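Local coordinates for Non-ribosomal peptide synthetase (Methanobrevibacter ruminantium, PDB 6VTJ), which probably releases a carrier-bound peptide as an aldehyde or alcohol by NAD(P)H-dependent reduction of its thioester, through a peptide carrier domain joined to a reductase domain, at residues T135-L138 / G139-L143; I230-V233 / N234-V238; E423-M426 / N427-Q431; Y393-H396 / R397-V400. One frame throughout, in Å; residues are numbered along the deposited sequence.

Contact 1 (T135-L138 / G139-L143); sequences TGFL and GIHIL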
loop_
_atom_site.group_PDB
_atom_site.type_symbol
_atom_site.label_atom_id
_atom_site.label_comp_id
_atom_site.label_asym_id
_atom_site.label_seq_id
_atom_site.Cartn_x
_atom_site.Cartn_y
_atom_site.Cartn_z
ATOM N N THR A 135 -6.330 11.387 -7.759
ATOM C CA THR A 135 -7.460 10.551 -8.147
ATOM C C THR A 135 -7.502 9.222 -7.416
ATOM O O THR A 135 -8.463 8.466 -7.601
ATOM C CB THR A 135 -7.441 10.269 -9.653
ATOM O OG1 THR A 135 -6.208 9.634 -10.012
ATOM C CG2 THR A 135 -7.567 11.555 -10.411
ATOM N N GLY A 136 -6.478 8.894 -6.630
ATOM C CA GLY A 136 -6.516 7.682 -5.846
ATOM C C GLY A 136 -7.263 7.923 -4.560
ATOM O O GLY A 136 -7.635 9.052 -4.233
ATOM N N PHE A 137 -7.466 6.831 -3.811
ATOM C CA PHE A 137 -8.247 6.879 -2.574
ATOM C C PHE A 137 -7.667 7.884 -1.581
ATOM O O PHE A 137 -8.394 8.716 -1.021
ATOM C CB PHE A 137 -8.300 5.479 -1.951
ATOM C CG PHE A 137 -9.216 5.357 -0.765
ATOM C CD1 PHE A 137 -10.482 5.916 -0.781
ATOM C CD2 PHE A 137 -8.830 4.625 0.352
ATOM C CE1 PHE A 137 -11.341 5.779 0.327
ATOM C CE2 PHE A 137 -9.673 4.489 1.468
ATOM C CZ PHE A 137 -10.929 5.054 1.448
ATOM N N LEU A 138 -6.362 7.809 -1.329
ATOM C CA LEU A 138 -5.753 8.742 -0.392
ATOM C C LEU A 138 -5.730 10.158 -0.964
ATOM O O LEU A 138 -6.160 11.107 -0.297
ATOM C CB LEU A 138 -4.346 8.269 -0.023
ATOM C CG LEU A 138 -3.584 9.206 0.927
ATOM C CD1 LEU A 138 -4.401 9.556 2.220
ATOM C CD2 LEU A 138 -2.237 8.608 1.277
ATOM N N GLY A 139 -5.293 10.304 -2.221
ATOM C CA GLY A 139 -5.074 11.631 -2.789
ATOM C C GLY A 139 -6.316 12.504 -2.822
ATOM O O GLY A 139 -6.243 13.710 -2.547
ATOM N N ILE A 140 -7.469 11.914 -3.163
ATOM C CA ILE A 140 -8.719 12.668 -3.212
ATOM C C ILE A 140 -9.084 13.188 -1.834
ATOM O O ILE A 140 -9.631 14.291 -1.691
ATOM C CB ILE A 140 -9.847 11.795 -3.813
ATOM C CG1 ILE A 140 -11.033 12.654 -4.211
ATOM C CG2 ILE A 140 -10.317 10.693 -2.858
ATOM C CD1 ILE A 140 -10.693 13.680 -5.233
ATOM N N HIS A 141 -8.769 12.427 -0.797
ATOM C CA HIS A 141 -9.122 12.872 0.539
ATOM C C HIS A 141 -8.129 13.871 1.091
ATOM O O HIS A 141 -8.514 14.734 1.886
ATOM C CB HIS A 141 -9.262 11.658 1.440
ATOM C CG HIS A 141 -10.531 10.909 1.198
ATOM N ND1 HIS A 141 -10.594 9.794 0.391
ATOM C CD2 HIS A 141 -11.800 11.156 1.606
ATOM C CE1 HIS A 141 -11.844 9.359 0.347
ATOM N NE2 HIS A 141 -12.597 10.178 1.063
ATOM N N ILE A 142 -6.859 13.787 0.674
ATOM C CA ILE A 142 -5.934 14.889 0.943
ATOM C C ILE A 142 -6.450 16.176 0.299
ATOM O O ILE A 142 -6.410 17.246 0.907
ATOM C CB ILE A 142 -4.512 14.556 0.460
ATOM C CG1 ILE A 142 -3.912 13.394 1.276
ATOM C CG2 ILE A 142 -3.632 15.822 0.499
ATOM C CD1 ILE A 142 -2.530 12.919 0.809
ATOM N N LEU A 143 -6.951 16.091 -0.938
ATOM C CA LEU A 143 -7.475 17.286 -1.593
ATOM C C LEU A 143 -8.705 17.808 -0.854
ATOM O O LEU A 143 -8.851 19.021 -0.626
ATOM C CB LEU A 143 -7.806 16.973 -3.052
ATOM C CG LEU A 143 -8.730 17.936 -3.801
ATOM C CD1 LEU A 143 -8.063 19.293 -3.891
ATOM C CD2 LEU A 143 -9.044 17.409 -5.190
#

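Contact 2 (I230-V233 / N234-V238); sequences IFRV and NVDGV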
loop_
_atom_site.group_PDB
_atom_site.type_symbol
_atom_site.label_atom_id
_atom_site.label_comp_id
_atom_site.label_asym_id
_atom_site.label_seq_id
_atom_site.Cartn_x
_atom_site.Cartn_y
_atom_site.Cartn_z
ATOM N N ILE A 230 6.007 -0.909 -11.434
ATOM C CA ILE A 230 5.843 -0.485 -10.048
ATOM C C ILE A 230 7.032 0.354 -9.606
ATOM O O ILE A 230 6.877 1.323 -8.853
ATOM C CB ILE A 230 5.630 -1.703 -9.127
ATOM C CG1 ILE A 230 5.408 -1.231 -7.677
ATOM C CG2 ILE A 230 6.797 -2.669 -9.218
ATOM C CD1 ILE A 230 4.776 -2.277 -6.745
ATOM N N PHE A 231 8.233 0.012 -10.084
ATOM C CA PHE A 231 9.412 0.802 -9.755
ATOM C C PHE A 231 9.432 2.125 -10.512
ATOM O O PHE A 231 10.044 3.097 -10.042
ATOM C CB PHE A 231 10.687 0.009 -10.055
ATOM C CG PHE A 231 10.893 -1.186 -9.158
ATOM C CD1 PHE A 231 11.291 -1.027 -7.838
ATOM C CD2 PHE A 231 10.720 -2.466 -9.648
ATOM C CE1 PHE A 231 11.492 -2.142 -7.014
ATOM C CE2 PHE A 231 10.916 -3.568 -8.841
ATOM C CZ PHE A 231 11.303 -3.408 -7.522
ATOM N N ARG A 232 8.798 2.187 -11.686
ATOM C CA ARG A 232 8.748 3.458 -12.402
ATOM C C ARG A 232 7.872 4.458 -11.660
ATOM O O ARG A 232 8.231 5.635 -11.534
ATOM C CB ARG A 232 8.211 3.267 -13.827
ATOM C CG ARG A 232 9.119 2.512 -14.771
ATOM C CD ARG A 232 10.051 3.451 -15.488
ATOM N NE ARG A 232 9.343 4.315 -16.429
ATOM C CZ ARG A 232 9.397 5.646 -16.400
ATOM N NH1 ARG A 232 10.118 6.271 -15.464
ATOM N NH2 ARG A 232 8.722 6.354 -17.305
ATOM N N VAL A 233 6.705 4.014 -11.195
ATOM C CA VAL A 233 5.804 4.923 -10.489
ATOM C C VAL A 233 6.334 5.216 -9.091
ATOM O O VAL A 233 6.410 6.375 -8.668
ATOM C CB VAL A 233 4.376 4.353 -10.427
ATOM C CG1 VAL A 233 3.473 5.263 -9.592
ATOM C CG2 VAL A 233 3.800 4.171 -11.821
ATOM N N ASN A 234 6.721 4.170 -8.355
ATOM C CA ASN A 234 7.016 4.315 -6.939
ATOM C C ASN A 234 8.431 4.803 -6.661
ATOM O O ASN A 234 8.679 5.329 -5.575
ATOM C CB ASN A 234 6.779 2.987 -6.241
ATOM C CG ASN A 234 5.322 2.616 -6.212
ATOM O OD1 ASN A 234 4.486 3.322 -6.781
ATOM N ND2 ASN A 234 4.998 1.500 -5.556
ATOM N N VAL A 235 9.363 4.649 -7.602
ATOM C CA VAL A 235 10.728 5.101 -7.346
ATOM C C VAL A 235 11.098 6.240 -8.289
ATOM O O VAL A 235 11.453 7.336 -7.833
ATOM C CB VAL A 235 11.751 3.961 -7.463
ATOM C CG1 VAL A 235 13.125 4.495 -7.134
ATOM C CG2 VAL A 235 11.403 2.826 -6.535
ATOM N N ASP A 236 11.042 5.989 -9.605
ATOM C CA ASP A 236 11.416 7.029 -10.562
ATOM C C ASP A 236 10.537 8.266 -10.402
ATOM O O ASP A 236 11.006 9.392 -10.585
ATOM C CB ASP A 236 11.322 6.507 -11.999
ATOM C CG ASP A 236 12.316 5.359 -12.301
ATOM O OD1 ASP A 236 13.300 5.158 -11.555
ATOM O OD2 ASP A 236 12.095 4.636 -13.299
ATOM N N GLY A 237 9.248 8.078 -10.099
ATOM C CA GLY A 237 8.375 9.225 -9.897
ATOM C C GLY A 237 8.767 10.044 -8.678
ATOM O O GLY A 237 8.687 11.275 -8.691
ATOM N N VAL A 238 9.201 9.374 -7.609
ATOM C CA VAL A 238 9.722 10.095 -6.453
ATOM C C VAL A 238 11.012 10.832 -6.816
ATOM O O VAL A 238 11.209 11.995 -6.438
ATOM C CB VAL A 238 9.923 9.128 -5.275
ATOM C CG1 VAL A 238 10.779 9.763 -4.217
ATOM C CG2 VAL A 238 8.584 8.712 -4.688
#

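Contact 3 (E423-M426 / N427-Q431); sequences EQNM and NENIQ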
loop_
_atom_site.group_PDB
_atom_site.type_symbol
_atom_site.label_atom_id
_atom_site.label_comp_id
_atom_site.label_asym_id
_atom_site.label_seq_id
_atom_site.Cartn_x
_atom_site.Cartn_y
_atom_site.Cartn_z
ATOM N N GLU A 423 -9.727 -27.093 3.645
ATOM C CA GLU A 423 -9.585 -28.173 2.678
ATOM C C GLU A 423 -10.862 -28.312 1.860
ATOM O O GLU A 423 -10.816 -28.517 0.647
ATOM C CB GLU A 423 -9.268 -29.490 3.389
ATOM C CG GLU A 423 -7.794 -29.863 3.376
ATOM C CD GLU A 423 -7.416 -30.782 4.522
ATOM O OE1 GLU A 423 -8.293 -31.535 4.996
ATOM O OE2 GLU A 423 -6.243 -30.751 4.948
ATOM N N GLN A 424 -12.002 -28.196 2.533
ATOM C CA GLN A 424 -13.293 -28.300 1.873
ATOM C C GLN A 424 -13.637 -27.075 1.023
ATOM O O GLN A 424 -14.709 -27.056 0.406
ATOM C CB GLN A 424 -14.395 -28.534 2.916
ATOM C CG GLN A 424 -14.296 -29.873 3.641
ATOM N N ASN A 425 -12.798 -26.041 0.987
ATOM C CA ASN A 425 -13.128 -24.855 0.181
ATOM C C ASN A 425 -12.019 -24.472 -0.791
ATOM O O ASN A 425 -11.673 -23.296 -0.949
ATOM C CB ASN A 425 -13.452 -23.673 1.065
ATOM C CG ASN A 425 -14.839 -23.740 1.563
ATOM O OD1 ASN A 425 -15.750 -23.210 0.937
ATOM N ND2 ASN A 425 -15.035 -24.450 2.670
ATOM N N MET A 426 -11.494 -25.453 -1.516
ATOM C CA MET A 426 -10.472 -25.203 -2.529
ATOM C C MET A 426 -11.119 -24.655 -3.804
ATOM O O MET A 426 -11.149 -25.296 -4.859
ATOM C CB MET A 426 -9.702 -26.481 -2.803
ATOM C CG MET A 426 -9.203 -27.160 -1.554
ATOM S SD MET A 426 -7.813 -26.228 -0.926
ATOM C CE MET A 426 -6.935 -25.946 -2.460
ATOM N N ASN A 427 -11.638 -23.434 -3.691
ATOM C CA ASN A 427 -12.325 -22.777 -4.792
ATOM C C ASN A 427 -12.227 -21.257 -4.655
ATOM O O ASN A 427 -11.274 -20.751 -4.053
ATOM C CB ASN A 427 -13.784 -23.241 -4.866
ATOM C CG ASN A 427 -14.530 -23.086 -3.548
ATOM O OD1 ASN A 427 -14.446 -22.052 -2.887
ATOM N ND2 ASN A 427 -15.289 -24.110 -3.174
ATOM N N GLU A 428 -13.195 -20.519 -5.216
ATOM C CA GLU A 428 -13.104 -19.058 -5.227
ATOM C C GLU A 428 -13.137 -18.488 -3.819
ATOM O O GLU A 428 -12.579 -17.411 -3.573
ATOM C CB GLU A 428 -14.244 -18.455 -6.054
ATOM C CG GLU A 428 -15.623 -19.008 -5.679
ATOM C CD GLU A 428 -16.776 -18.299 -6.381
ATOM O OE2 GLU A 428 -17.920 -18.343 -5.857
ATOM N N ASN A 429 -13.755 -19.219 -2.882
ATOM C CA ASN A 429 -13.955 -18.730 -1.524
ATOM C C ASN A 429 -12.651 -18.351 -0.832
ATOM O O ASN A 429 -12.664 -17.497 0.058
ATOM C CB ASN A 429 -14.673 -19.785 -0.692
ATOM C CG ASN A 429 -16.118 -19.945 -1.076
ATOM O OD1 ASN A 429 -16.689 -19.103 -1.764
ATOM N ND2 ASN A 429 -16.724 -21.034 -0.623
ATOM N N ILE A 430 -11.527 -18.982 -1.183
ATOM C CA ILE A 430 -10.269 -18.689 -0.506
ATOM C C ILE A 430 -9.373 -17.774 -1.332
ATOM O O ILE A 430 -8.222 -17.508 -0.938
ATOM C CB ILE A 430 -9.524 -19.971 -0.111
ATOM C CG1 ILE A 430 -9.075 -20.740 -1.358
ATOM C CG2 ILE A 430 -10.387 -20.817 0.842
ATOM C CD1 ILE A 430 -8.126 -21.910 -1.058
ATOM N N GLN A 431 -9.889 -17.253 -2.451
ATOM C CA GLN A 431 -9.133 -16.315 -3.277
ATOM C C GLN A 431 -8.499 -15.222 -2.429
ATOM O O GLN A 431 -7.296 -14.948 -2.540
ATOM C CB GLN A 431 -10.054 -15.702 -4.330
ATOM C CG GLN A 431 -9.431 -14.540 -5.101
ATOM C CD GLN A 431 -10.204 -14.220 -6.367
ATOM O OE1 GLN A 431 -10.493 -15.107 -7.168
ATOM N NE2 GLN A 431 -10.552 -12.952 -6.548
#

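Contact 4 (Y393-H396 / R397-V400); sequences YISH and RDIV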
loop_
_atom_site.group_PDB
_atom_site.type_symbol
_atom_site.label_atom_id
_atom_site.label_comp_id
_atom_site.label_asym_id
_atom_site.label_seq_id
_atom_site.Cartn_x
_atom_site.Cartn_y
_atom_site.Cartn_z
ATOM N N TYR A 393 -5.607 -0.155 17.915
ATOM C CA TYR A 393 -5.693 -1.390 17.139
ATOM C C TYR A 393 -6.876 -2.232 17.598
ATOM O O TYR A 393 -7.215 -2.265 18.786
ATOM C CB TYR A 393 -4.428 -2.236 17.284
ATOM C CG TYR A 393 -3.130 -1.613 16.806
ATOM C CD1 TYR A 393 -3.113 -0.446 16.051
ATOM C CD2 TYR A 393 -1.915 -2.206 17.123
ATOM C CE1 TYR A 393 -1.915 0.114 15.630
ATOM C CE2 TYR A 393 -0.717 -1.666 16.708
ATOM C CZ TYR A 393 -0.720 -0.506 15.961
ATOM O OH TYR A 393 0.471 0.014 15.535
ATOM N N ILE A 394 -7.505 -2.916 16.637
ATOM C CA ILE A 394 -8.559 -3.878 16.906
ATOM C C ILE A 394 -8.068 -5.248 16.450
ATOM O O ILE A 394 -7.038 -5.374 15.786
ATOM C CB ILE A 394 -9.891 -3.503 16.221
ATOM C CG1 ILE A 394 -9.753 -3.434 14.709
ATOM C CG2 ILE A 394 -10.385 -2.171 16.709
ATOM C CD1 ILE A 394 -11.086 -3.172 14.022
ATOM N N SER A 395 -8.808 -6.285 16.824
ATOM C CA SER A 395 -8.489 -7.630 16.367
ATOM C C SER A 395 -9.557 -8.109 15.397
ATOM O O SER A 395 -10.563 -7.443 15.171
ATOM C CB SER A 395 -8.360 -8.593 17.544
ATOM O OG SER A 395 -9.640 -8.948 18.006
ATOM N N HIS A 396 -9.327 -9.291 14.818
ATOM C CA HIS A 396 -10.317 -9.847 13.913
ATOM C C HIS A 396 -11.529 -10.384 14.654
ATOM O O HIS A 396 -12.559 -10.620 14.022
ATOM C CB HIS A 396 -9.690 -10.923 13.034
ATOM C CG HIS A 396 -8.889 -10.358 11.901
ATOM N ND1 HIS A 396 -7.645 -9.789 12.082
ATOM C CD2 HIS A 396 -9.170 -10.231 10.584
ATOM C CE1 HIS A 396 -7.184 -9.361 10.921
ATOM N NE2 HIS A 396 -8.092 -9.609 9.995
ATOM N N ARG A 397 -11.445 -10.540 15.974
ATOM C CA ARG A 397 -12.650 -10.798 16.749
ATOM C C ARG A 397 -13.538 -9.566 16.772
ATOM O O ARG A 397 -14.765 -9.679 16.682
ATOM C CB ARG A 397 -12.292 -11.230 18.174
ATOM C CG ARG A 397 -11.442 -12.487 18.254
ATOM C CD ARG A 397 -11.156 -12.882 19.707
ATOM N NE ARG A 397 -10.406 -14.125 19.751
ATOM C CZ ARG A 397 -9.078 -14.194 19.740
ATOM N NH1 ARG A 397 -8.347 -13.082 19.715
ATOM N NH2 ARG A 397 -8.482 -15.377 19.748
ATOM N N ASP A 398 -12.940 -8.376 16.857
ATOM C CA ASP A 398 -13.729 -7.154 16.760
ATOM C C ASP A 398 -14.420 -7.072 15.413
ATOM O O ASP A 398 -15.629 -6.765 15.322
ATOM C CB ASP A 398 -12.837 -5.933 16.968
ATOM C CG ASP A 398 -12.286 -5.854 18.361
ATOM O OD1 ASP A 398 -13.090 -5.926 19.312
ATOM O OD2 ASP A 398 -11.051 -5.712 18.511
ATOM N N ILE A 399 -13.666 -7.365 14.346
ATOM C CA ILE A 399 -14.237 -7.278 13.011
ATOM C C ILE A 399 -15.342 -8.303 12.845
ATOM O O ILE A 399 -16.424 -7.989 12.341
ATOM C CB ILE A 399 -13.153 -7.445 11.937
ATOM C CG1 ILE A 399 -12.289 -6.187 11.868
ATOM C CG2 ILE A 399 -13.802 -7.741 10.604
ATOM C CD1 ILE A 399 -10.817 -6.487 11.793
ATOM N N VAL A 400 -15.102 -9.538 13.295
ATOM C CA VAL A 400 -16.106 -10.586 13.133
ATOM C C VAL A 400 -17.319 -10.329 14.027
ATOM O O VAL A 400 -18.444 -10.647 13.641
ATOM C CB VAL A 400 -15.470 -11.971 13.369
ATOM C CG1 VAL A 400 -16.521 -13.018 13.669
ATOM C CG2 VAL A 400 -14.706 -12.399 12.120
#

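Contact 1 (T135-L138 / G139-L143)
Phe137 and His141, one helical turn apart, meet as an offset edge-to-face pair: the imidazole turns its edge toward the phenyl face, with the planes at 84° and the ring centroids 5.3 Å apart. The nearest ring atoms are CE1 of Phe137 and CE1 of His141, 3.6 Å from each other. What fixes the imidazole is a second link to the same residue. His141 ND1 donates to the backbone O of Phe137 at 2.8 Å, almost straight; Phe137 O lies in the imidazole plane, and ND1 in turn lies in the plane of that carbonyl. NE2, at the far end of the ring, is bonded to Arg324 NH1, so two polar partners, one at each nitrogen, fix the rotation of the ring. With CG anti to the carbonyl carbon (chi1 -75°), the histidine ring leans back over the preceding turn.

Elsewhere on the turn, Leu138 CG meets Ile142 CD1 at 3.9 Å, and Leu138 also touches Ile366 and Val369 of helix 366-376. Beneath these side chains the helix begins with Ile140 N bonded to Gly136 O (3.1 Å) and Ile142 N to Leu138 O (2.9 Å). Thr135, Gly136 and Gly139 belong to the glycine-rich turn of a Rossmann fold, and helix 137-149 is the connection of the beta-alpha-beta unit between strands 129-132 and 154-158, consistent with the nucleotide-binding end of an NADP-dependent reductase.

Contact 2 (I230-V233 / N234-V238)
The carbonyl oxygen of Phe231 is gripped by two backbone donors of the next turn, Val235 N at 3.0 Å and Asp236 N at 3.1 Å. The two differ in approach: Asp236 N arrives nearly along the C=O axis, whereas Val235 N sits 47° above the carbonyl plane. This sharing marks a local widening into a pi-type turn, and Gly237 N reaches Arg232 O only weakly.

The side chains still pair at the usual spacing of four residues. Arg232 bends at chi2 (-90°) and chi3 toward the following turn, which brings NH1 3.4 Å from Asp236 OD2 in a long, weak salt bridge, the guanidinium and carboxylate planes 40° apart. The same guanidinium donates through NH2 to Thr198 O. Phe231 and Val235 lie side by side and point the same way, with Val235 CG2 at the edge of the phenyl ring, 4.1 Å from CD1.

On the buried side Asn234 sets its amide nitrogen ND2 against Ile230 CG1 at 3.5 Å. The polar ends of this amide are satisfied elsewhere, OD1 by Leu220 N and ND2 by Ser295 OG, which ties the helix both to the loop at Leu220 and to helix 291-308. Helix 229-246, widened here by a pi-type turn, is the helical connection between parallel strands 213-216 and 252-258 in a beta-alpha-beta unit of the Rossmann-type reductase domain.

Contact 3 (E423-M426 / N427-Q431)
Among the polar contacts, the amides of Asn425 and Asn429 are joined directly: ND2 of Asn429 donates to OD1 of Asn425 at 2.8 Å with an N-H...O angle of 163°. The acceptor lies in the amide plane of Asn429, while the two amide planes are turned 35° from each other. The other end of the Asn425 amide, ND2, donates to Ile421 O in the preceding helix, so this side chain bridges the end of helix 415-423 and the turn that follows.

Two backbone reversals stand between the paired amides. Met426 is the centre of an inverse gamma turn, closed by a weak bond of 2.7 Å from Asn427 N to Asn425 O. Asn427 then makes an Asx turn, its OD1 accepting from Asn429 N at 2.9 Å; a chi1 of 53°, which sets CG between backbone N and carbonyl carbon, brings the oxygen round to that N-H. Together they lead the chain through a short 3-10 segment to Ile430, the N-cap of helix 431-435.

The apolar contact is a loose one, Ile430 CD1 with Met426 SD at 4.3 Å; the CG2 methyl of Ile430 rests against the carbonyl O of Asn425 (3.3 Å). Ile430 also meets Leu349 of helix 338-349, while Met426 touches Leu57 and Lys58 of the carrier-domain helix 46-58.

Contact 4 (Y393-H396 / R397-V400)
Ser395 N donates to Asp398 OD2 at 2.9 Å, nearly straight at 175°, and meets the carboxylate on its anti side. Asp398 reaches back because its CG stands anti to the carbonyl carbon (chi1 -66°), which brings OD2 also within 3.4 Å of Ile394 CB. At the same cap, Ser395 OG takes a weak bond of 3.1 Å from Arg397 N; the serine's chi1 of 78° swings the hydroxyl over the first turn.

Ser395 and Asp398 form a capping box, with the serine hydroxyl serving the N-H of Arg397. Ser395, itself part of the short, weakly bonded strand 394-395 that runs antiparallel to strand 360-365, is the N-cap of helix 396-403. Helical bonds begin at the cap itself, with Ile399 N to Ser395 O (3.2 Å) and then Val400 N to His396 O (2.9 Å).

Ile394 and Ile399 cross at about a right angle, with CD1 of Ile394 3.9 Å from CG1 of Ile399. The CD1 methyl of Ile399 lies over one face of the His396 imidazole, offset toward its rim, and Ile399 also packs on Phe339 and Ile343 of helix 338-349. His396 uses ND1 to bond Glu359 O. The extended chain of Arg397 leads its guanidinium away from the cap to a salt bridge with Glu412.

How the contacts relate
Along the chain the order is contact 1, contact 2, contact 4, contact 3. Contacts 1 and 2 belong to the Rossmann-type part, on connecting helices 137-149 and 229-246 of one largely parallel sheet, their centres about 18 Å apart. Contact 4 extends that sheet through strand 394-395, which pairs with strand 360-365; its centre is about 34 Å from that of contact 2, on the opposite side of the chain's centre. Contact 3, about 23 Å from contact 4 between centres, shares helix 338-349 with it as a packing partner and also touches carrier helix 46-58. Contact 1 lies at the probable cofactor-binding end, contact 3 where carrier and reductase meet, without direct touch between contacts.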